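Local coordinates for protein precorrin-6Y C5,15-methyltransferase (Decarboxylating) (Geobacter metallireducens, PDB 3E05) that probably methylates a precorrin ring with S-adenosylmethionine in adenosylcobalamin biosynthesis, this chain being the C-terminal methyltransferase domain of the decarboxylating CbiET protein, at residues 7-11 with 56-61; 10-16 with 25-29; 125-129 with 154-160; 136-142 with 187-193; 46-50 with 68-72. All coordinates share one frame; numbering follows the deposited sequence. Where two conformers were deposited one is given.

Contact 1: 7-11 with 56-61; sequences PVIGI and IEASNL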
# COMPACT_ATOMS: atom_id res chain seq x y z
N PRO D 7 19.41 -15.81 -11.96
CA PRO D 7 20.05 -15.16 -10.83
C PRO D 7 20.01 -15.98 -9.55
O PRO D 7 19.24 -16.96 -9.46
CB PRO D 7 19.21 -13.89 -10.64
CG PRO D 7 17.89 -14.21 -11.17
CD PRO D 7 18.13 -15.16 -12.32
N VAL D 8 20.82 -15.57 -8.57
CA VAL D 8 20.85 -16.21 -7.24
C VAL D 8 19.49 -16.07 -6.56
O VAL D 8 18.95 -17.04 -6.01
CB VAL D 8 22.04 -15.69 -6.35
CG1 VAL D 8 21.91 -14.20 -5.98
CG2 VAL D 8 22.20 -16.53 -5.09
N ILE D 9 18.93 -14.86 -6.60
CA ILE D 9 17.55 -14.56 -6.21
C ILE D 9 16.95 -13.61 -7.26
O ILE D 9 17.67 -12.91 -7.99
CB ILE D 9 17.41 -13.98 -4.76
CG1 ILE D 9 18.01 -12.57 -4.64
CG2 ILE D 9 17.96 -14.97 -3.68
CD1 ILE D 9 17.68 -11.86 -3.34
N GLY D 10 15.62 -13.61 -7.34
CA GLY D 10 14.93 -12.80 -8.33
C GLY D 10 14.64 -13.49 -9.63
O GLY D 10 14.55 -12.83 -10.67
N ILE D 11 14.49 -14.82 -9.59
CA ILE D 11 14.02 -15.60 -10.74
C ILE D 11 12.59 -15.16 -11.05
O ILE D 11 11.77 -15.05 -10.15
CB ILE D 11 14.09 -17.13 -10.48
CG1 ILE D 11 15.51 -17.58 -10.12
CG2 ILE D 11 13.61 -17.91 -11.70
CD1 ILE D 11 15.59 -18.90 -9.36
N ILE D 56 13.93 -23.10 -3.62
CA ILE D 56 14.90 -23.02 -4.72
C ILE D 56 15.85 -21.83 -4.58
O ILE D 56 17.06 -21.98 -4.68
CB ILE D 56 14.20 -23.06 -6.09
CG1 ILE D 56 13.72 -24.48 -6.39
CG2 ILE D 56 15.10 -22.55 -7.21
CD1 ILE D 56 12.77 -24.57 -7.55
N GLU D 57 15.30 -20.64 -4.32
CA GLU D 57 16.17 -19.48 -4.07
C GLU D 57 16.95 -19.55 -2.73
O GLU D 57 18.11 -19.13 -2.66
CB GLU D 57 15.39 -18.16 -4.25
CG GLU D 57 15.05 -17.89 -5.72
CD GLU D 57 14.44 -16.54 -5.97
OE1 GLU D 57 14.32 -15.75 -5.01
OE2 GLU D 57 14.05 -16.27 -7.12
N ALA D 58 16.34 -20.14 -1.70
CA ALA D 58 17.04 -20.46 -0.45
C ALA D 58 18.27 -21.34 -0.68
O ALA D 58 19.32 -21.15 -0.05
CB ALA D 58 16.13 -21.15 0.50
N SER D 59 18.12 -22.31 -1.59
CA SER D 59 19.19 -23.25 -1.93
C SER D 59 20.34 -22.55 -2.64
O SER D 59 21.50 -22.95 -2.49
CB SER D 59 18.63 -24.42 -2.74
OG SER D 59 18.55 -24.11 -4.12
N ASN D 60 20.03 -21.50 -3.40
CA ASN D 60 21.06 -20.68 -4.03
C ASN D 60 21.86 -19.90 -2.99
O ASN D 60 23.07 -19.68 -3.15
CB ASN D 60 20.45 -19.74 -5.05
CG ASN D 60 19.98 -20.45 -6.31
OD1 ASN D 60 20.34 -21.59 -6.57
ND2 ASN D 60 19.18 -19.75 -7.10
N LEU D 61 21.18 -19.51 -1.91
CA LEU D 61 21.78 -18.73 -0.82
C LEU D 61 22.51 -19.60 0.19
O LEU D 61 23.37 -19.12 0.94
CB LEU D 61 20.71 -17.93 -0.06
CG LEU D 61 19.88 -16.85 -0.77
CD1 LEU D 61 18.76 -16.35 0.14
CD2 LEU D 61 20.74 -15.72 -1.16
O HOH W 1 18.91 -19.70 -10.01
O HOH W 2 13.20 -13.18 -5.17

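Contact 2: 10-16 with 25-29; sequences GIDDDEF and KQEVR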
# COMPACT_ATOMS: atom_id res chain seq x y z
N GLY D 10 15.62 -13.61 -7.34
CA GLY D 10 14.93 -12.80 -8.33
C GLY D 10 14.64 -13.49 -9.63
O GLY D 10 14.55 -12.83 -10.67
N ILE D 11 14.49 -14.82 -9.59
CA ILE D 11 14.02 -15.60 -10.74
C ILE D 11 12.59 -15.16 -11.05
O ILE D 11 11.77 -15.05 -10.15
CB ILE D 11 14.09 -17.13 -10.48
CG1 ILE D 11 15.51 -17.58 -10.12
CG2 ILE D 11 13.61 -17.91 -11.70
CD1 ILE D 11 15.59 -18.90 -9.36
N ASP D 12 12.32 -14.87 -12.33
CA ASP D 12 10.99 -14.43 -12.76
C ASP D 12 9.93 -15.47 -12.42
O ASP D 12 10.17 -16.67 -12.60
CB ASP D 12 10.98 -14.14 -14.26
CG ASP D 12 9.72 -13.41 -14.69
OD1 ASP D 12 9.65 -12.18 -14.48
OD2 ASP D 12 8.81 -14.06 -15.25
N ASP D 13 8.78 -15.01 -11.92
CA ASP D 13 7.70 -15.88 -11.51
C ASP D 13 7.29 -16.86 -12.61
O ASP D 13 7.06 -18.05 -12.34
CB ASP D 13 6.47 -15.06 -11.10
CG ASP D 13 6.64 -14.33 -9.77
OD1 ASP D 13 7.55 -14.66 -8.98
OD2 ASP D 13 5.83 -13.42 -9.51
N ASP D 14 7.27 -16.36 -13.85
CA ASP D 14 6.81 -17.14 -15.00
C ASP D 14 7.80 -18.22 -15.47
O ASP D 14 7.51 -18.97 -16.41
CB ASP D 14 6.39 -16.20 -16.13
CG ASP D 14 5.20 -15.32 -15.73
OD1 ASP D 14 4.43 -15.70 -14.82
OD2 ASP D 14 5.03 -14.24 -16.33
N GLU D 15 8.95 -18.31 -14.81
CA GLU D 15 9.93 -19.36 -15.07
C GLU D 15 9.66 -20.60 -14.24
O GLU D 15 10.31 -21.62 -14.42
CB GLU D 15 11.36 -18.87 -14.79
CG GLU D 15 11.86 -17.79 -15.73
CD GLU D 15 12.31 -18.32 -17.09
OE1 GLU D 15 12.50 -19.55 -17.24
OE2 GLU D 15 12.48 -17.50 -18.00
N PHE D 16 8.71 -20.50 -13.32
CA PHE D 16 8.36 -21.63 -12.46
C PHE D 16 7.10 -22.31 -13.00
O PHE D 16 6.17 -21.63 -13.44
CB PHE D 16 8.08 -21.19 -11.01
CG PHE D 16 9.29 -20.65 -10.29
CD1 PHE D 16 10.11 -21.50 -9.56
CD2 PHE D 16 9.59 -19.30 -10.33
CE1 PHE D 16 11.24 -21.01 -8.89
CE2 PHE D 16 10.70 -18.80 -9.64
CZ PHE D 16 11.53 -19.66 -8.93
N LYS D 25 5.30 -14.87 -4.93
CA LYS D 25 5.74 -13.99 -6.02
C LYS D 25 7.10 -13.39 -5.68
O LYS D 25 7.44 -13.29 -4.51
CB LYS D 25 4.71 -12.89 -6.26
CG LYS D 25 3.31 -13.44 -6.61
CD LYS D 25 2.44 -12.39 -7.27
CE LYS D 25 0.99 -12.80 -7.21
NZ LYS D 25 0.75 -13.94 -8.13
N GLN D 26 7.84 -12.99 -6.71
CA GLN D 26 9.27 -12.68 -6.61
C GLN D 26 9.71 -11.69 -5.53
O GLN D 26 10.65 -11.97 -4.78
CB GLN D 26 9.75 -12.24 -7.99
CG GLN D 26 11.21 -11.89 -8.10
CD GLN D 26 11.43 -10.82 -9.12
OE1 GLN D 26 11.73 -9.68 -8.79
NE2 GLN D 26 11.25 -11.17 -10.39
N GLU D 27 9.05 -10.53 -5.46
CA GLU D 27 9.35 -9.49 -4.49
C GLU D 27 9.18 -9.96 -3.05
O GLU D 27 10.11 -9.82 -2.22
CB GLU D 27 8.50 -8.25 -4.77
CG GLU D 27 8.71 -7.65 -6.19
CD GLU D 27 7.91 -8.33 -7.29
OE1 GLU D 27 7.08 -9.25 -7.04
OE2 GLU D 27 8.12 -7.94 -8.45
N VAL D 28 8.02 -10.55 -2.77
CA VAL D 28 7.66 -11.11 -1.47
C VAL D 28 8.60 -12.28 -1.11
O VAL D 28 9.00 -12.43 0.02
CB VAL D 28 6.16 -11.50 -1.44
CG1 VAL D 28 5.87 -12.51 -0.34
CG2 VAL D 28 5.29 -10.26 -1.25
N ARG D 29 8.97 -13.08 -2.11
CA ARG D 29 9.94 -14.15 -1.92
C ARG D 29 11.27 -13.60 -1.39
O ARG D 29 11.81 -14.14 -0.46
CB ARG D 29 10.17 -14.88 -3.25
CG ARG D 29 10.85 -16.24 -3.12
CD ARG D 29 11.15 -16.79 -4.52
NE ARG D 29 9.97 -16.80 -5.38
CZ ARG D 29 9.99 -16.49 -6.68
NH1 ARG D 29 11.12 -16.14 -7.28
NH2 ARG D 29 8.86 -16.52 -7.39
O HOH W 2 13.20 -13.18 -5.17
O HOH W 3 6.14 -10.80 -9.20

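Contact 3: 125-129 with 154-160; sequences IDAVD and FLEDHGY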
# COMPACT_ATOMS: atom_id res chain seq x y z
N ILE D 125 2.87 -25.69 14.05
CA ILE D 125 3.66 -24.80 14.90
C ILE D 125 4.17 -25.54 16.14
O ILE D 125 5.35 -25.42 16.49
CB ILE D 125 2.92 -23.46 15.22
CG1 ILE D 125 2.95 -22.55 13.97
CG2 ILE D 125 3.57 -22.71 16.38
CD1 ILE D 125 2.08 -21.30 14.06
N ASP D 126 3.30 -26.33 16.77
CA ASP D 126 3.68 -27.16 17.91
C ASP D 126 4.83 -28.11 17.58
O ASP D 126 5.81 -28.17 18.32
CB ASP D 126 2.48 -27.96 18.43
CG ASP D 126 1.54 -27.12 19.25
OD1 ASP D 126 0.77 -27.70 20.04
OD2 ASP D 126 1.54 -25.88 19.09
N ALA D 127 4.69 -28.83 16.46
CA ALA D 127 5.69 -29.78 16.00
C ALA D 127 7.02 -29.11 15.65
O ALA D 127 8.08 -29.60 16.05
CB ALA D 127 5.16 -30.58 14.83
N VAL D 128 6.96 -27.97 14.95
CA VAL D 128 8.14 -27.16 14.63
C VAL D 128 8.85 -26.61 15.87
O VAL D 128 10.08 -26.64 15.94
CB VAL D 128 7.78 -25.96 13.67
CG1 VAL D 128 8.92 -24.97 13.61
CG2 VAL D 128 7.48 -26.47 12.29
N ASP D 129 8.07 -26.10 16.82
CA ASP D 129 8.58 -25.51 18.06
C ASP D 129 9.39 -26.53 18.88
O ASP D 129 10.45 -26.19 19.41
CB ASP D 129 7.41 -24.96 18.89
CG ASP D 129 7.81 -24.56 20.31
OD1 ASP D 129 8.58 -23.59 20.48
OD2 ASP D 129 7.33 -25.22 21.26
N PHE D 154 -0.47 -18.53 18.21
CA PHE D 154 0.24 -19.78 18.54
C PHE D 154 1.73 -19.58 18.80
O PHE D 154 2.29 -20.18 19.71
CB PHE D 154 0.04 -20.85 17.47
CG PHE D 154 -1.40 -21.18 17.18
CD1 PHE D 154 -2.36 -21.15 18.20
CD2 PHE D 154 -1.80 -21.53 15.90
CE1 PHE D 154 -3.69 -21.44 17.93
CE2 PHE D 154 -3.13 -21.84 15.62
CZ PHE D 154 -4.08 -21.79 16.64
N LEU D 155 2.37 -18.74 17.99
CA LEU D 155 3.78 -18.43 18.16
C LEU D 155 4.06 -17.64 19.44
O LEU D 155 5.07 -17.86 20.10
CB LEU D 155 4.32 -17.66 16.94
CG LEU D 155 4.46 -18.42 15.61
CD1 LEU D 155 4.55 -17.42 14.49
CD2 LEU D 155 5.66 -19.37 15.59
N GLU D 156 3.16 -16.72 19.79
CA GLU D 156 3.29 -15.99 21.05
C GLU D 156 3.03 -16.86 22.29
O GLU D 156 3.62 -16.61 23.35
CB GLU D 156 2.43 -14.74 21.05
CG GLU D 156 3.04 -13.63 20.19
CD GLU D 156 2.33 -12.31 20.33
OE1 GLU D 156 1.14 -12.31 20.74
OE2 GLU D 156 2.96 -11.28 20.02
N ASP D 157 2.18 -17.87 22.13
CA ASP D 157 1.93 -18.88 23.17
C ASP D 157 3.18 -19.68 23.51
O ASP D 157 3.35 -20.10 24.66
CB ASP D 157 0.84 -19.86 22.73
CG ASP D 157 -0.55 -19.30 22.87
OD1 ASP D 157 -0.70 -18.19 23.43
OD2 ASP D 157 -1.50 -19.97 22.41
N HIS D 158 4.04 -19.89 22.51
CA HIS D 158 5.27 -20.65 22.69
C HIS D 158 6.47 -19.76 23.04
O HIS D 158 7.60 -20.21 23.03
CB HIS D 158 5.58 -21.48 21.43
CG HIS D 158 4.61 -22.58 21.16
ND1 HIS D 158 4.34 -23.58 22.07
CD2 HIS D 158 3.85 -22.85 20.08
CE1 HIS D 158 3.45 -24.41 21.56
NE2 HIS D 158 3.13 -23.99 20.35
N GLY D 159 6.20 -18.50 23.36
CA GLY D 159 7.23 -17.57 23.82
C GLY D 159 8.14 -16.97 22.76
O GLY D 159 9.23 -16.49 23.07
N TYR D 160 7.69 -16.97 21.50
CA TYR D 160 8.45 -16.35 20.42
C TYR D 160 8.21 -14.84 20.38
O TYR D 160 7.10 -14.37 20.65
CB TYR D 160 8.07 -16.94 19.05
CG TYR D 160 8.54 -18.35 18.84
CD1 TYR D 160 9.84 -18.63 18.40
CD2 TYR D 160 7.69 -19.43 19.07
CE1 TYR D 160 10.28 -19.93 18.22
CE2 TYR D 160 8.12 -20.74 18.89
CZ TYR D 160 9.41 -20.98 18.47
OH TYR D 160 9.83 -22.28 18.29

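Contact 4: 136-142 with 187-193; sequences GVIVLNA and VYIITAW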
# COMPACT_ATOMS: atom_id res chain seq x y z
N GLY D 136 17.06 -20.47 16.14
CA GLY D 136 16.19 -20.77 15.00
C GLY D 136 15.31 -19.58 14.62
O GLY D 136 15.12 -18.67 15.41
N VAL D 137 14.80 -19.59 13.39
CA VAL D 137 13.86 -18.58 12.89
C VAL D 137 12.72 -19.30 12.18
O VAL D 137 12.97 -20.19 11.36
CB VAL D 137 14.53 -17.55 11.89
CG1 VAL D 137 13.52 -16.45 11.41
CG2 VAL D 137 15.78 -16.92 12.49
N ILE D 138 11.48 -18.94 12.51
CA ILE D 138 10.31 -19.40 11.76
C ILE D 138 9.72 -18.21 11.00
O ILE D 138 9.53 -17.13 11.57
CB ILE D 138 9.21 -19.98 12.67
CG1 ILE D 138 9.77 -21.10 13.57
CG2 ILE D 138 8.01 -20.47 11.85
CD1 ILE D 138 8.89 -21.39 14.77
N VAL D 139 9.42 -18.41 9.72
CA VAL D 139 8.73 -17.40 8.90
C VAL D 139 7.48 -18.05 8.28
O VAL D 139 7.49 -19.23 7.89
CB VAL D 139 9.68 -16.78 7.86
CG1 VAL D 139 8.94 -15.77 6.90
CG2 VAL D 139 10.84 -16.08 8.58
N LEU D 140 6.39 -17.29 8.26
CA LEU D 140 5.16 -17.72 7.60
C LEU D 140 4.65 -16.59 6.75
O LEU D 140 4.73 -15.43 7.13
CB LEU D 140 4.05 -18.08 8.59
CG LEU D 140 4.24 -19.00 9.77
CD1 LEU D 140 4.71 -18.19 10.95
CD2 LEU D 140 2.91 -19.66 10.09
N ASN D 141 4.11 -16.94 5.59
CA ASN D 141 3.42 -15.95 4.76
C ASN D 141 1.91 -16.19 4.86
O ASN D 141 1.41 -17.28 4.54
CB ASN D 141 3.87 -15.99 3.30
CG ASN D 141 5.26 -15.37 3.08
OD1 ASN D 141 5.71 -15.28 1.95
ND2 ASN D 141 5.92 -14.92 4.14
N ALA D 142 1.19 -15.18 5.32
CA ALA D 142 -0.26 -15.31 5.50
C ALA D 142 -0.96 -14.35 4.57
O ALA D 142 -0.56 -13.20 4.48
CB ALA D 142 -0.62 -15.02 6.92
N VAL D 187 0.62 -9.40 1.27
CA VAL D 187 1.08 -10.58 1.99
C VAL D 187 1.60 -10.18 3.36
O VAL D 187 2.35 -9.20 3.51
CB VAL D 187 2.17 -11.41 1.19
CG1 VAL D 187 2.55 -12.69 1.95
CG2 VAL D 187 1.70 -11.77 -0.22
N TYR D 188 1.18 -10.92 4.37
CA TYR D 188 1.67 -10.68 5.71
C TYR D 188 2.81 -11.66 5.98
O TYR D 188 2.59 -12.86 6.03
CB TYR D 188 0.55 -10.92 6.73
CG TYR D 188 -0.54 -9.88 6.63
CD1 TYR D 188 -0.46 -8.71 7.40
CD2 TYR D 188 -1.62 -10.03 5.75
CE1 TYR D 188 -1.47 -7.73 7.34
CE2 TYR D 188 -2.61 -9.04 5.65
CZ TYR D 188 -2.53 -7.90 6.46
OH TYR D 188 -3.50 -6.92 6.35
N ILE D 189 4.03 -11.11 6.10
CA ILE D 189 5.21 -11.92 6.39
C ILE D 189 5.44 -11.91 7.90
O ILE D 189 5.81 -10.89 8.49
CB ILE D 189 6.44 -11.42 5.61
CG1 ILE D 189 6.14 -11.47 4.11
CG2 ILE D 189 7.70 -12.21 6.00
CD1 ILE D 189 7.13 -10.75 3.23
N ILE D 190 5.24 -13.07 8.51
CA ILE D 190 5.35 -13.24 9.96
C ILE D 190 6.68 -13.90 10.30
O ILE D 190 6.95 -15.00 9.83
CB ILE D 190 4.18 -14.10 10.48
CG1 ILE D 190 2.84 -13.51 10.05
CG2 ILE D 190 4.27 -14.27 12.01
CD1 ILE D 190 1.66 -14.43 10.18
N THR D 191 7.50 -13.22 11.10
CA THR D 191 8.80 -13.72 11.54
C THR D 191 8.81 -13.93 13.05
O THR D 191 8.44 -13.05 13.82
CB THR D 191 9.93 -12.78 11.10
OG1 THR D 191 9.78 -12.53 9.69
CG2 THR D 191 11.31 -13.41 11.35
N ALA D 192 9.25 -15.12 13.47
CA ALA D 192 9.23 -15.49 14.87
C ALA D 192 10.56 -16.11 15.27
O ALA D 192 11.11 -16.95 14.56
CB ALA D 192 8.10 -16.44 15.16
N TRP D 193 11.09 -15.66 16.40
CA TRP D 193 12.38 -16.14 16.90
C TRP D 193 12.36 -16.01 18.40
O TRP D 193 11.49 -15.34 18.96
CB TRP D 193 13.55 -15.35 16.28
CG TRP D 193 13.61 -13.90 16.70
CD1 TRP D 193 14.45 -13.35 17.63
CD2 TRP D 193 12.79 -12.81 16.22
NE1 TRP D 193 14.22 -12.00 17.75
CE2 TRP D 193 13.20 -11.64 16.91
CE3 TRP D 193 11.74 -12.72 15.29
CZ2 TRP D 193 12.60 -10.39 16.69
CZ3 TRP D 193 11.14 -11.46 15.08
CH2 TRP D 193 11.58 -10.32 15.77

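Contact 5: 46-50 with 68-72; sequences DIGAG and FALER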
# COMPACT_ATOMS: atom_id res chain seq x y z
N ASP D 46 10.72 -26.32 4.38
CA ASP D 46 9.74 -25.51 3.64
C ASP D 46 8.43 -26.32 3.65
O ASP D 46 8.23 -27.22 2.83
CB ASP D 46 10.27 -25.21 2.23
CG ASP D 46 9.28 -24.44 1.34
OD1 ASP D 46 8.14 -24.09 1.75
OD2 ASP D 46 9.68 -24.18 0.19
N ILE D 47 7.56 -25.98 4.60
CA ILE D 47 6.28 -26.66 4.76
C ILE D 47 5.17 -26.07 3.89
O ILE D 47 4.82 -24.89 4.01
CB ILE D 47 5.85 -26.67 6.24
CG1 ILE D 47 6.92 -27.38 7.08
CG2 ILE D 47 4.47 -27.34 6.41
CD1 ILE D 47 6.79 -27.17 8.56
N GLY D 48 4.62 -26.91 3.01
CA GLY D 48 3.63 -26.49 2.02
C GLY D 48 4.36 -25.76 0.91
O GLY D 48 4.08 -24.59 0.63
N ALA D 49 5.28 -26.46 0.26
CA ALA D 49 6.24 -25.84 -0.67
C ALA D 49 5.63 -25.22 -1.93
O ALA D 49 6.18 -24.26 -2.48
CB ALA D 49 7.37 -26.79 -1.01
N GLY D 50 4.50 -25.76 -2.38
CA GLY D 50 3.79 -25.21 -3.54
C GLY D 50 4.55 -25.52 -4.81
O GLY D 50 4.54 -26.64 -5.28
N PHE D 68 14.46 -29.09 2.95
CA PHE D 68 13.45 -30.13 2.82
C PHE D 68 12.11 -29.49 2.55
O PHE D 68 11.60 -28.72 3.37
CB PHE D 68 13.44 -30.99 4.09
CG PHE D 68 14.76 -31.67 4.36
CD1 PHE D 68 15.04 -32.91 3.78
CD2 PHE D 68 15.72 -31.06 5.16
CE1 PHE D 68 16.27 -33.53 4.00
CE2 PHE D 68 16.95 -31.67 5.38
CZ PHE D 68 17.22 -32.91 4.80
N ALA D 69 11.57 -29.80 1.38
CA ALA D 69 10.35 -29.19 0.85
C ALA D 69 9.20 -30.17 0.92
O ALA D 69 9.16 -31.17 0.17
CB ALA D 69 10.59 -28.73 -0.59
N LEU D 70 8.26 -29.90 1.83
CA LEU D 70 7.13 -30.77 2.09
C LEU D 70 5.88 -30.30 1.37
O LEU D 70 5.49 -29.13 1.48
CB LEU D 70 6.85 -30.87 3.59
CG LEU D 70 7.64 -31.93 4.36
CD1 LEU D 70 9.02 -31.43 4.69
CD2 LEU D 70 6.89 -32.29 5.63
N GLU D 71 5.24 -31.21 0.64
CA GLU D 71 4.04 -30.89 -0.13
C GLU D 71 3.10 -32.09 -0.21
O GLU D 71 3.53 -33.20 -0.52
CB GLU D 71 4.42 -30.38 -1.52
CG GLU D 71 3.25 -30.05 -2.47
CD GLU D 71 2.28 -29.04 -1.89
OE1 GLU D 71 2.69 -27.92 -1.54
OE2 GLU D 71 1.08 -29.38 -1.76
N ARG D 72 1.82 -31.84 0.08
CA ARG D 72 0.79 -32.89 0.09
C ARG D 72 0.08 -33.09 -1.25
O ARG D 72 -0.34 -34.20 -1.57
CB ARG D 72 -0.24 -32.63 1.22
CG ARG D 72 -1.16 -31.43 0.97
CD ARG D 72 -1.88 -31.00 2.23
NE ARG D 72 -3.12 -30.27 1.97
CZ ARG D 72 -3.20 -28.96 1.78
NH1 ARG D 72 -2.11 -28.20 1.82
NH2 ARG D 72 -4.38 -28.39 1.55

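Contact 1: 7-11 with 56-61
E57 reaches from its helix into the turn made by I9, G10 and I11. CB comes close to I9 CG2 and V8 O. CG packs against I11 CD1, 3.8 Å away. The chain is extended beyond CG (chi2 -173°), which carries the carboxylate right up to the backbone N-H groups. OE2 accepts from I11 N at 2.9 Å, on its syn side but 31° out of the carboxylate plane. G10 N adds weak bonds to both oxygens. E57 OE1 lies 3.6 Å from I9 CB. It also takes a bond from a water. OE2 has a further partner in R29, a salt bridge that probably keeps this buried carboxylate charged.

One helical turn later, N60 grips the start of the loop. Its ND2 donates to V8 O at 2.9 Å, with the oxygen nearly in the amide plane. A water joins the same ND2 to P7 O. I9 CG2 rests on L61 CD2 at 3.8 Å.

The contact thus holds the N-terminal loop against helix 53-61. L33 of helix 26-35 touches E57 and L61. N83 and L84 of helix 74-86 lie against I56, and the second subunit packs on V8, I9 and L61.

Contact 2: 10-16 with 25-29
D13 OD1 is approached by two donors at 2.8 Å, Q26 N and R29 NH2. This joins the N-terminal loop to the first turn of helix 26-35, just after the N-cap residue K25. Both bonds are bent and weak, but the R29 one belongs to a salt bridge. D13 OD2 makes a longer weak bond to Q26 N, and a water links it to E27 OE1. The carboxylate therefore sits by the helix N-terminus, whose dipole would probably favour its negative charge.

R29 CG lies opposite the backbone N (chi1 -164°) and the chain bends at chi3, which turns the guanidinium back toward the loop. NH1 donates to I11 O at 3.1 Å and 159°, with the oxygen in the guanidinium plane. NH2 also binds T24 O. The group is thus fixed in rotation by several acceptors. F16 CZ lies over one guanidinium face, toward its rim, while Q26 CA covers the centre of the other. The ring and guanidinium planes are 65° apart.

Q26 OE1 bonds to K35 of the second subunit. Nearer the helix, Q26 CG lies 3.8 Å from G10 CA.

Contact 3: 125-129 with 154-160
Helix 121-131 meets the C-terminal end of helix 145-157 here, and H158, near that end, makes a polar link. Its NE2 donates to D126 OD2 at 2.8 Å and 153°. The oxygen lies close to the imidazole plane, but the histidine approaches it from above the carboxylate plane. The D126 carboxylate and the ring have planes 79° apart. D129 meets the same ring differently. Its carboxylate stacks on one face, offset toward the rim, with planes only 20° apart. Two acidic groups so near H158 would probably favour a protonated imidazole.

The helix ends in a Schellman motif. G159, with positive phi, is the C-prime residue; Y160 N bonds to L155 O and G159 N to E156 O. The turn brings Y160 back beside H158, and its OH lies 2.8 Å from D129 OD1 in a weak bond. D129 CG is opposite its backbone N, which lets OD2 lie over H158 and OD1 reach Y160 OH.

Farther along the interface the contact is apolar. I125 CG2 touches H158 CD2 at 3.7 Å and L155 CD2 at 4.0 Å. I125 CD1 reaches F154 CB. L155 continues inward onto I138 and L140 of strand 137-142, and K194 makes a cation-pi contact with Y160.

Contact 4: 136-142 with 187-193
Strands 137-142 and 187-193 run antiparallel, with axes 4.7 Å apart at closest approach and an angle of 163° between their directions. I138-A192, L140-I190 and A142-Y188 are hydrogen-bonded pairs. Each closes a two-bond ring, such as L140 N to I190 O and I190 N to L140 O, both 2.8 Å. V139-T191 and N141-I189 are the non-hydrogen-bonded pairs between them. V139 CA comes within 3.1 Å of I190 O in a CA-H...O contact. Here the mixed seven-stranded sheet turns from parallel to antiparallel, as in Rossmann-like methyltransferases.

On the face of V139, N141, I189 and T191, V139 CG2 lies alongside T191, 3.9 Å from both OG1 and CG2. V139 CG1 crosses to I189 CG2. N141 CG lies beside its backbone N (chi1 -75°), which brings ND2 to 3.5 Å from I189 CG1. Its OD1 bonds T32 OG1.

The face of I138, L140, A142, Y188, I190 and A192 is mostly apolar, with Y188 at one end. L140 CD1 meets I190 CG2 at 4.1 Å, and I190 CD1 reaches A142 CB. A142 O lies at the edge of the Y188 ring, whose OH bonds Y188 of the third subunit.

Backbone bonds pair the N-H and C=O groups of those six residues. Their face packs helix 145-157 mainly with apolar groups; the other meets V28 and V31 of helix 26-35 and adds the N141-T32 bond.

Contact 5: 46-50 with 68-72
D46 N donates to F68 O at 2.7 Å and nearly straight, 176°. L70 N returns a bond to D46 O at 2.9 Å, so the two strands pair in parallel. Beyond them, L70 O is gripped by two backbone donors, G48 N at 2.8 Å and A49 N at 2.9 Å. They come from opposite faces of its carbonyl plane. Next to it, E71 OE1 accepts from G50 N at 2.9 Å, on the anti side of the carboxylate. E71 CG lies opposite the backbone N (chi1 178°) and the chain then bends at chi2 (56°). This bend turns the carboxylate back to the glycine-rich turn. Its other oxygen, OE2, bonds N73 N. The D46 side chain lies on the same face as A69, and its OD2 bonds S55 OG.

Packing is lighter. A49 CB rests on A69 CB at 3.8 Å, and I80 of helix 74-86 covers A49 and E71. V95 of strand 92-96 lies against L70.

Strands 43-47 and 66-71 precede and follow helix 53-61 in a beta-alpha-beta unit of a Rossmann-like methyltransferase. The DIGAG turn probably corresponds to the first glycine-rich motif of the class. An acidic residue near the end of the second strand often binds the ribose of S-adenosylmethionine, and E71 may do so here. The bonds from L70 and E71 tie down the backbone N-H groups of G48, A49 and G50, which fixes the course of the turn.

Contacts 1 and 2 start from the same N-terminal loop, share G10 and I11, and have centres 10 Å apart. Both touch the second subunit, so this end of the domain helps form the assembly. Contact 5 lies in the parallel part of the sheet, its centre about 17 Å from each of theirs; its strands precede and follow the helix of contact 1 in the chain. Contact 4 begins the antiparallel part of the same sheet, with centres 15 Å apart from contact 5. Contact 3 packs two helices beside contact 4, centres 12 Å apart, and their segments alternate along the chain. Contacts 1, 2 and 5 close before 3 and 4 open.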